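Local structure of appr-1-p processing domain protein (Thermus aquaticus Y51MC23, 5M31) at residues 63-75 with 82-94. The protein belongs to the macro domain family, whose members share a compact alpha/beta fold with a mixed central beta-sheet flanked by helices. Numbering follows the deposited sequence.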
ATOM      1  N   GLY A  63      -1.782   5.614 -17.795  1.00 33.45           N
ATOM      2  CA  GLY A  63      -0.706   6.435 -17.223  1.00 33.69           C
ATOM      3  C   GLY A  63      -1.052   7.050 -15.867  1.00 32.05           C
ATOM      4  O   GLY A  63      -0.327   7.930 -15.362  1.00 31.54           O
ATOM      5  N   GLN A  64      -2.059   6.483 -15.212  1.00 27.99           N
ATOM      6  CA  GLN A  64      -2.548   7.037 -13.992  1.00 27.89           C
ATOM      7  C   GLN A  64      -1.734   6.615 -12.776  1.00 25.39           C
ATOM      8  O   GLN A  64      -1.866   7.216 -11.692  1.00 24.66           O
ATOM      9  CB  GLN A  64      -4.006   6.607 -13.845  1.00 29.17           C
ATOM     10  CG  GLN A  64      -4.745   7.084 -12.612  1.00 31.33           C
ATOM     11  CD  GLN A  64      -6.207   6.661 -12.658  1.00 32.40           C
ATOM     12  OE1 GLN A  64      -6.735   6.258 -13.732  1.00 34.33           O
ATOM     13  NE2 GLN A  64      -6.896   6.812 -11.528  1.00 32.28           N
ATOM     14  N   VAL A  65      -1.026   5.496 -12.894  1.00 23.48           N
ATOM     15  CA  VAL A  65      -0.251   4.963 -11.792  1.00 22.84           C
ATOM     16  C   VAL A  65       1.188   5.399 -11.898  1.00 22.18           C
ATOM     17  O   VAL A  65       1.845   5.143 -12.907  1.00 23.84           O
ATOM     18  CB  VAL A  65      -0.305   3.449 -11.731  1.00 22.17           C
ATOM     19  CG1 VAL A  65       0.527   2.948 -10.570  1.00 22.24           C
ATOM     20  CG2 VAL A  65      -1.780   2.982 -11.680  1.00 22.94           C
ATOM     21  N   GLN A  66       1.601   6.226 -10.955  1.00 21.13           N
ATOM     22  CA  GLN A  66       2.921   6.839 -10.983  1.00 22.48           C
ATOM     23  C   GLN A  66       3.472   6.895  -9.602  1.00 20.67           C
ATOM     24  O   GLN A  66       2.752   6.781  -8.613  1.00 19.80           O
ATOM     25  CB  GLN A  66       2.831   8.261 -11.536  1.00 26.03           C
ATOM     26  CG  GLN A  66       2.141   8.371 -12.872  1.00 30.57           C
ATOM     27  CD  GLN A  66       1.834   9.799 -13.214  1.00 37.01           C
ATOM     28  OE1 GLN A  66       0.933  10.426 -12.622  1.00 45.71           O
ATOM     29  NE2 GLN A  66       2.602  10.349 -14.118  1.00 41.96           N
ATOM     30  N   ILE A  67       4.783   7.083  -9.521  1.00 21.43           N
ATOM     31  CA  ILE A  67       5.418   7.354  -8.250  1.00 20.81           C
ATOM     32  C   ILE A  67       4.746   8.572  -7.569  1.00 20.87           C
ATOM     33  O   ILE A  67       4.448   9.591  -8.228  1.00 20.84           O
ATOM     34  CB  ILE A  67       6.961   7.537  -8.422  1.00 21.96           C
ATOM     35  CG1 ILE A  67       7.587   6.278  -9.066  1.00 21.76           C
ATOM     36  CG2 ILE A  67       7.599   7.869  -7.098  1.00 22.47           C
ATOM     37  CD1 ILE A  67       7.351   4.930  -8.381  1.00 21.27           C
ATOM     38  N   GLY A  68       4.400   8.376  -6.288  1.00 19.59           N
ATOM     39  CA  GLY A  68       3.735   9.390  -5.466  1.00 20.20           C
ATOM     40  C   GLY A  68       2.282   9.529  -5.778  1.00 19.47           C
ATOM     41  O   GLY A  68       1.652  10.488  -5.312  1.00 20.49           O
ATOM     42  N   ARG A  69       1.706   8.577  -6.534  1.00 18.75           N
ATOM     43  CA  ARG A  69       0.300   8.660  -6.946  1.00 19.60           C
ATOM     44  C   ARG A  69      -0.340   7.282  -6.771  1.00 19.93           C
ATOM     45  O   ARG A  69      -0.367   6.477  -7.664  1.00 20.77           O
ATOM     46  CB  ARG A  69       0.157   9.258  -8.325  1.00 21.33           C
ATOM     47  CG  ARG A  69      -1.242   9.618  -8.783  1.00 23.34           C
ATOM     48  CD  ARG A  69      -1.248  10.152 -10.149  1.00 26.05           C
ATOM     49  NE  ARG A  69      -2.616  10.334 -10.588  1.00 28.78           N
ATOM     50  CZ  ARG A  69      -2.965  10.575 -11.843  1.00 30.94           C
ATOM     51  NH1 ARG A  69      -2.047  10.673 -12.789  1.00 32.86           N
ATOM     52  NH2 ARG A  69      -4.238  10.749 -12.131  1.00 33.58           N
ATOM     53  N   ILE A  70      -0.874   7.057  -5.565  1.00 18.46           N
ATOM     54  CA  ILE A  70      -1.528   5.809  -5.218  1.00 18.35           C
ATOM     55  C   ILE A  70      -2.765   5.634  -6.060  1.00 18.55           C
ATOM     56  O   ILE A  70      -3.597   6.567  -6.204  1.00 20.56           O
ATOM     57  CB  ILE A  70      -1.899   5.802  -3.716  1.00 18.86           C
ATOM     58  CG1 ILE A  70      -0.580   5.779  -2.917  1.00 20.14           C
ATOM     59  CG2 ILE A  70      -2.816   4.623  -3.367  1.00 18.96           C
ATOM     60  CD1 ILE A  70      -0.708   5.993  -1.450  1.00 21.74           C
ATOM     61  N   PHE A  71      -2.966   4.437  -6.551  1.00 17.87           N
ATOM     62  CA  PHE A  71      -4.194   4.106  -7.231  1.00 18.36           C
ATOM     63  C   PHE A  71      -5.113   3.345  -6.281  1.00 17.82           C
ATOM     64  O   PHE A  71      -4.777   2.260  -5.875  1.00 16.53           O
ATOM     65  CB  PHE A  71      -3.926   3.268  -8.466  1.00 19.32           C
ATOM     66  CG  PHE A  71      -5.195   2.734  -9.101  1.00 21.02           C
ATOM     67  CD1 PHE A  71      -6.097   3.598  -9.657  1.00 22.94           C
ATOM     68  CD2 PHE A  71      -5.523   1.358  -9.052  1.00 21.56           C
ATOM     69  CE1 PHE A  71      -7.317   3.148 -10.151  1.00 24.54           C
ATOM     70  CE2 PHE A  71      -6.722   0.912  -9.597  1.00 23.19           C
ATOM     71  CZ  PHE A  71      -7.616   1.797 -10.126  1.00 24.99           C
ATOM     72  N   VAL A  72      -6.259   3.955  -5.920  1.00 18.77           N
ATOM     73  CA  VAL A  72      -7.195   3.359  -4.991  1.00 19.65           C
ATOM     74  C   VAL A  72      -8.329   2.699  -5.731  1.00 19.91           C
ATOM     75  O   VAL A  72      -8.887   3.286  -6.699  1.00 22.12           O
ATOM     76  CB  VAL A  72      -7.774   4.407  -4.012  1.00 21.19           C
ATOM     77  CG1 VAL A  72      -8.792   3.749  -3.089  1.00 21.95           C
ATOM     78  CG2 VAL A  72      -6.678   5.008  -3.174  1.00 21.61           C
ATOM     79  N   TYR A  73      -8.627   1.469  -5.361  1.00 18.91           N
ATOM     80  CA  TYR A  73      -9.805   0.764  -5.872  1.00 20.11           C
ATOM     81  C   TYR A  73     -10.832   0.596  -4.740  1.00 20.31           C
ATOM     82  O   TYR A  73     -10.466   0.163  -3.627  1.00 19.43           O
ATOM     83  CB  TYR A  73      -9.441  -0.606  -6.459  1.00 20.66           C
ATOM     84  CG  TYR A  73     -10.613  -1.351  -7.034  1.00 22.38           C
ATOM     85  CD1 TYR A  73     -11.256  -0.898  -8.221  1.00 23.28           C
ATOM     86  CD2 TYR A  73     -11.195  -2.440  -6.358  1.00 22.65           C
ATOM     87  CE1 TYR A  73     -12.334  -1.573  -8.735  1.00 24.88           C
ATOM     88  CE2 TYR A  73     -12.279  -3.107  -6.891  1.00 24.62           C
ATOM     89  CZ  TYR A  73     -12.876  -2.645  -8.034  1.00 25.63           C
ATOM     90  OH  TYR A  73     -13.941  -3.318  -8.565  1.00 28.65           O
ATOM     91  N   ASP A  74     -12.077   0.991  -5.013  1.00 21.58           N
ATOM     92  CA  ASP A  74     -13.170   0.887  -4.061  1.00 22.47           C
ATOM     93  C   ASP A  74     -14.000  -0.366  -4.352  1.00 23.30           C
ATOM     94  O   ASP A  74     -14.659  -0.467  -5.401  1.00 24.21           O
ATOM     95  CB  ASP A  74     -14.060   2.132  -4.199  1.00 23.79           C
ATOM     96  CG  ASP A  74     -15.195   2.189  -3.163  1.00 24.82           C
ATOM     97  OD1 ASP A  74     -15.349   1.281  -2.340  1.00 24.19           O
ATOM     98  OD2 ASP A  74     -15.924   3.204  -3.190  1.00 25.48           O
ATOM     99  N   ARG A  75     -14.021  -1.304  -3.410  1.00 22.89           N
ATOM    100  CA  ARG A  75     -14.750  -2.531  -3.616  1.00 23.98           C
ATOM    101  C   ARG A  75     -16.223  -2.354  -3.274  1.00 25.52           C
ATOM    102  O   ARG A  75     -17.025  -3.247  -3.478  1.00 27.26           O
ATOM    103  CB  ARG A  75     -14.136  -3.648  -2.788  1.00 23.45           C
ATOM    104  CG  ARG A  75     -12.676  -3.947  -3.132  1.00 22.53           C
ATOM    105  CD  ARG A  75     -12.097  -5.015  -2.228  1.00 22.21           C
ATOM    106  NE  ARG A  75     -12.695  -6.326  -2.483  1.00 23.90           N
ATOM    107  CZ  ARG A  75     -13.098  -7.192  -1.564  1.00 24.48           C
ATOM    108  NH1 ARG A  75     -13.624  -8.360  -1.927  1.00 26.02           N
ATOM    109  NH2 ARG A  75     -12.974  -6.924  -0.259  1.00 24.21           N
ATOM    110  N   ARG A  82     -12.730  -2.412   2.217  1.00 21.78           N
ATOM    111  CA  ARG A  82     -13.435  -1.631   1.211  1.00 22.17           C
ATOM    112  C   ARG A  82     -12.469  -1.141   0.119  1.00 20.67           C
ATOM    113  O   ARG A  82     -12.861  -1.082  -1.058  1.00 21.36           O
ATOM    114  CB  ARG A  82     -14.173  -0.459   1.839  1.00 23.35           C
ATOM    115  CG  ARG A  82     -14.661   0.457   0.786  1.00 24.16           C
ATOM    116  CD  ARG A  82     -15.705   1.426   1.308  1.00 26.00           C
ATOM    117  NE  ARG A  82     -16.263   2.189   0.215  1.00 26.97           N
ATOM    118  CZ  ARG A  82     -17.084   3.216   0.349  1.00 29.22           C
ATOM    119  NH1 ARG A  82     -17.610   3.524   1.541  1.00 30.26           N
ATOM    120  NH2 ARG A  82     -17.476   3.840  -0.737  1.00 30.60           N
ATOM    121  N   TYR A  83     -11.269  -0.734   0.521  1.00 19.42           N
ATOM    122  CA  TYR A  83     -10.301  -0.118  -0.412  1.00 18.37           C
ATOM    123  C   TYR A  83      -9.049  -0.911  -0.510  1.00 17.95           C
ATOM    124  O   TYR A  83      -8.517  -1.405   0.502  1.00 17.82           O
ATOM    125  CB  TYR A  83      -9.926   1.288   0.051  1.00 18.51           C
ATOM    126  CG  TYR A  83     -11.089   2.242   0.216  1.00 20.06           C
ATOM    127  CD1 TYR A  83     -11.741   2.769  -0.867  1.00 21.17           C
ATOM    128  CD2 TYR A  83     -11.527   2.571   1.466  1.00 21.60           C
ATOM    129  CE1 TYR A  83     -12.776   3.667  -0.712  1.00 23.02           C
ATOM    130  CE2 TYR A  83     -12.612   3.415   1.644  1.00 22.89           C
ATOM    131  CZ  TYR A  83     -13.211   3.968   0.546  1.00 23.58           C
ATOM    132  OH  TYR A  83     -14.294   4.851   0.715  1.00 26.37           O
ATOM    133  N   ILE A  84      -8.551  -0.986  -1.740  1.00 17.70           N
ATOM    134  CA  ILE A  84      -7.178  -1.437  -2.031  1.00 17.01           C
ATOM    135  C   ILE A  84      -6.362  -0.238  -2.495  1.00 16.41           C
ATOM    136  O   ILE A  84      -6.791   0.434  -3.415  1.00 16.78           O
ATOM    137  CB  ILE A  84      -7.155  -2.505  -3.109  1.00 17.20           C
ATOM    138  CG1 ILE A  84      -8.100  -3.676  -2.788  1.00 18.46           C
ATOM    139  CG2 ILE A  84      -5.700  -3.033  -3.261  1.00 17.04           C
ATOM    140  CD1 ILE A  84      -7.767  -4.421  -1.543  1.00 18.41           C
ATOM    141  N   PHE A  85      -5.312   0.126  -1.732  1.00 15.93           N
ATOM    142  CA  PHE A  85      -4.459   1.263  -2.023  1.00 16.33           C
ATOM    143  C   PHE A  85      -3.206   0.697  -2.711  1.00 15.35           C
ATOM    144  O   PHE A  85      -2.377   0.085  -2.018  1.00 15.15           O
ATOM    145  CB  PHE A  85      -4.009   1.954  -0.777  1.00 17.56           C
ATOM    146  CG  PHE A  85      -5.025   2.935  -0.164  1.00 18.35           C
ATOM    147  CD1 PHE A  85      -6.366   2.686  -0.093  1.00 21.59           C
ATOM    148  CD2 PHE A  85      -4.557   4.042   0.489  1.00 20.07           C
ATOM    149  CE1 PHE A  85      -7.255   3.619   0.545  1.00 21.41           C
ATOM    150  CE2 PHE A  85      -5.397   4.946   1.135  1.00 20.35           C
ATOM    151  CZ  PHE A  85      -6.759   4.740   1.130  1.00 20.95           C
ATOM    152  N   ASN A  86      -3.137   0.877  -4.023  1.00 15.30           N
ATOM    153  CA  ASN A  86      -2.074   0.288  -4.842  1.00 15.29           C
ATOM    154  C   ASN A  86      -0.958   1.330  -4.862  1.00 15.41           C
ATOM    155  O   ASN A  86      -1.077   2.353  -5.506  1.00 15.79           O
ATOM    156  CB  ASN A  86      -2.564  -0.095  -6.226  1.00 15.63           C
ATOM    157  CG  ASN A  86      -3.650  -1.162  -6.213  1.00 15.91           C
ATOM    158  OD1 ASN A  86      -3.377  -2.364  -6.049  1.00 15.85           O
ATOM    159  ND2 ASN A  86      -4.946  -0.703  -6.291  1.00 16.28           N
ATOM    160  N   PHE A  87       0.066   1.043  -4.058  1.00 15.22           N
ATOM    161  CA  PHE A  87       1.188   1.999  -3.694  1.00 15.95           C
ATOM    162  C   PHE A  87       2.394   1.647  -4.553  1.00 16.26           C
ATOM    163  O   PHE A  87       3.012   0.626  -4.335  1.00 15.31           O
ATOM    164  CB  PHE A  87       1.471   1.755  -2.185  1.00 16.16           C
ATOM    165  CG  PHE A  87       2.476   2.659  -1.554  1.00 17.50           C
ATOM    166  CD1 PHE A  87       3.801   2.644  -1.926  1.00 18.95           C
ATOM    167  CD2 PHE A  87       2.149   3.388  -0.447  1.00 17.72           C
ATOM    168  CE1 PHE A  87       4.755   3.407  -1.272  1.00 20.03           C
ATOM    169  CE2 PHE A  87       3.100   4.126   0.250  1.00 18.56           C
ATOM    170  CZ  PHE A  87       4.396   4.148  -0.176  1.00 19.36           C
ATOM    171  N   PRO A  88       2.736   2.496  -5.515  1.00 16.18           N
ATOM    172  CA  PRO A  88       3.895   2.188  -6.335  1.00 16.94           C
ATOM    173  C   PRO A  88       5.216   2.328  -5.550  1.00 17.45           C
ATOM    174  O   PRO A  88       5.450   3.347  -4.930  1.00 17.98           O
ATOM    175  CB  PRO A  88       3.797   3.240  -7.479  1.00 17.41           C
ATOM    176  CG  PRO A  88       2.417   3.744  -7.413  1.00 17.96           C
ATOM    177  CD  PRO A  88       2.027   3.684  -6.002  1.00 16.76           C
ATOM    178  N   THR A  89       6.107   1.334  -5.612  1.00 17.06           N
ATOM    179  CA  THR A  89       7.384   1.462  -4.946  1.00 17.92           C
ATOM    180  C   THR A  89       8.493   1.433  -5.954  1.00 17.52           C
ATOM    181  O   THR A  89       9.628   1.536  -5.595  1.00 18.48           O
ATOM    182  CB  THR A  89       7.676   0.323  -3.980  1.00 18.80           C
ATOM    183  OG1 THR A  89       7.722  -0.911  -4.692  1.00 19.90           O
ATOM    184  CG2 THR A  89       6.590   0.187  -2.906  1.00 18.12           C
ATOM    185  N   LYS A  90       8.121   1.269  -7.194  1.00 17.24           N
ATOM    186  CA  LYS A  90       9.095   1.111  -8.305  1.00 18.24           C
ATOM    187  C   LYS A  90       8.373   1.277  -9.647  1.00 18.56           C
ATOM    188  O   LYS A  90       7.108   1.174  -9.741  1.00 18.45           O
ATOM    189  CB  LYS A  90       9.717  -0.259  -8.209  1.00 18.99           C
ATOM    190  CG  LYS A  90       8.719  -1.391  -8.462  1.00 19.02           C
ATOM    191  CD  LYS A  90       9.314  -2.773  -8.289  1.00 20.46           C
ATOM    192  CE  LYS A  90       9.730  -3.070  -6.847  1.00 21.02           C
ATOM    193  NZ  LYS A  90      10.446  -4.378  -6.844  1.00 23.11           N
ATOM    194  N   LYS A  91       9.139   1.585 -10.696  1.00 19.68           N
ATOM    195  CA  LYS A  91       8.530   1.740 -12.006  1.00 21.19           C
ATOM    196  C   LYS A  91       8.260   0.379 -12.631  1.00 21.71           C
ATOM    197  O   LYS A  91       7.148   0.030 -12.920  1.00 22.92           O
ATOM    198  CB  LYS A  91       9.412   2.618 -12.908  1.00 23.10           C
ATOM    199  CG  LYS A  91       9.511   4.019 -12.393  1.00 25.44           C
ATOM    200  CD  LYS A  91      10.292   4.878 -13.347  1.00 29.27           C
ATOM    201  CE  LYS A  91      10.560   6.244 -12.750  1.00 31.02           C
ATOM    202  NZ  LYS A  91      11.644   6.779 -13.612  1.00 33.50           N
ATOM    203  N   HIS A  92       9.316  -0.384 -12.896  1.00 22.01           N
ATOM    204  CA  HIS A  92       9.161  -1.656 -13.521  1.00 21.95           C
ATOM    205  C   HIS A  92       9.299  -2.738 -12.479  1.00 22.06           C
ATOM    206  O   HIS A  92      10.017  -2.610 -11.508  1.00 21.20           O
ATOM    207  CB  HIS A  92      10.206  -1.829 -14.627  1.00 22.74           C
ATOM    208  CG  HIS A  92       9.986  -3.030 -15.502  1.00 23.43           C
ATOM    209  ND1 HIS A  92      10.411  -4.288 -15.147  1.00 23.98           N
ATOM    210  CD2 HIS A  92       9.494  -3.143 -16.758  1.00 23.82           C
ATOM    211  CE1 HIS A  92      10.177  -5.137 -16.133  1.00 24.80           C
ATOM    212  NE2 HIS A  92       9.573  -4.471 -17.105  1.00 25.06           N
ATOM    213  N   TRP A  93       8.660  -3.855 -12.744  1.00 23.94           N
ATOM    214  CA  TRP A  93       8.647  -4.924 -11.779  1.00 25.20           C
ATOM    215  C   TRP A  93      10.007  -5.557 -11.526  1.00 27.04           C
ATOM    216  O   TRP A  93      10.239  -6.107 -10.473  1.00 27.44           O
ATOM    217  CB  TRP A  93       7.590  -5.952 -12.150  1.00 27.22           C
ATOM    218  CG  TRP A  93       7.740  -6.598 -13.454  1.00 28.80           C
ATOM    219  CD1 TRP A  93       7.169  -6.217 -14.625  1.00 28.90           C
ATOM    220  CD2 TRP A  93       8.476  -7.766 -13.730  1.00 32.44           C
ATOM    221  NE1 TRP A  93       7.417  -7.096 -15.567  1.00 32.97           N
ATOM    222  CE2 TRP A  93       8.276  -8.050 -15.073  1.00 33.83           C
ATOM    223  CE3 TRP A  93       9.310  -8.595 -12.973  1.00 33.57           C
ATOM    224  CZ2 TRP A  93       8.848  -9.111 -15.678  1.00 37.80           C
ATOM    225  CZ3 TRP A  93       9.871  -9.639 -13.558  1.00 36.73           C
ATOM    226  CH2 TRP A  93       9.664  -9.909 -14.903  1.00 39.42           C
ATOM    227  N   ARG A  94      10.941  -5.449 -12.477  1.00 26.39           N
ATOM    228  CA  ARG A  94      12.305  -5.916 -12.255  1.00 27.94           C
ATOM    229  C   ARG A  94      13.206  -5.024 -11.419  1.00 26.68           C
ATOM    230  O   ARG A  94      14.303  -5.463 -11.025  1.00 28.53           O
ATOM    231  CB  ARG A  94      13.005  -6.211 -13.575  1.00 30.75           C
ATOM    232  CG  ARG A  94      12.458  -7.471 -14.188  1.00 33.59           C
ATOM    233  CD  ARG A  94      13.408  -8.135 -15.118  1.00 36.70           C
ATOM    234  NE  ARG A  94      13.361  -7.497 -16.437  1.00 40.04           N
ATOM    235  CZ  ARG A  94      12.470  -7.800 -17.379  1.00 42.57           C
ATOM    236  NH1 ARG A  94      11.555  -8.745 -17.142  1.00 44.90           N
ATOM    237  NH2 ARG A  94      12.483  -7.178 -18.560  1.00 41.84           N
TER
HETATM  238  O   HOH W   1       5.206   6.108  -4.713  1.00 17.84           O
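Phe71 and Asn86 pair across an antiparallel beta hairpin made of strands 71-74 and 83-88. Strand 71-74 is one of the two edge strands of the mixed macro-domain sheet, and strand 83-88 bonds on its other side to strand 26-31.

Backbone bonding fixes the register. Phe71 with Asn86 and Tyr73 with Ile84 are hydrogen-bonded pairs, each joined by two N-H to O bonds, and Val72-Phe85 and Asp74-Tyr83 are the non-hydrogen-bonded pairs. A bond from Arg75 N to Arg82 O (2.6 Å) carries the pairing past the strand end. The Asn86 side chain reinforces it: with CG anti to the carbonyl carbon (chi1 -63°), ND2 reaches Phe71 O at 3.0 Å. That oxygen also takes Asn86 N, and the two donors arrive from opposite faces of its carbonyl plane. The amide is held further by Asn52, which accepts from ND2, and Asn29, which donates to OD1. Beyond the paired strands, a water bridges the turn at Gly68 to Pro88, accepting from Gly68 N and donating to Pro88 O.

Apolar contacts line the face bearing Val72 and Phe85. Val72 CG2 sits over the Phe85 ring, 3.9 Å from its centroid and 14° off the normal, a CH-pi contact, while Val72 CG1 meets Tyr83 CD1. Ile70 CG2 packs on Phe85 CB, and Leu109 of helix 99-116 also touches Phe85. Before strand 71-74, Val65 CG1 touches Pro88 CG at 3.8 Å.

Charge closes the other end. The extended Arg82 chain brings its guanidinium side-on to Asp74, their planes 32° apart. Asp74 OD1, which also accepts from Gly76 N, receives Arg82 NE at 2.9 Å. Like NE, Arg82 NH2 arrives on the syn side of the carboxylate, 3.0 Å from Asp74 OD2.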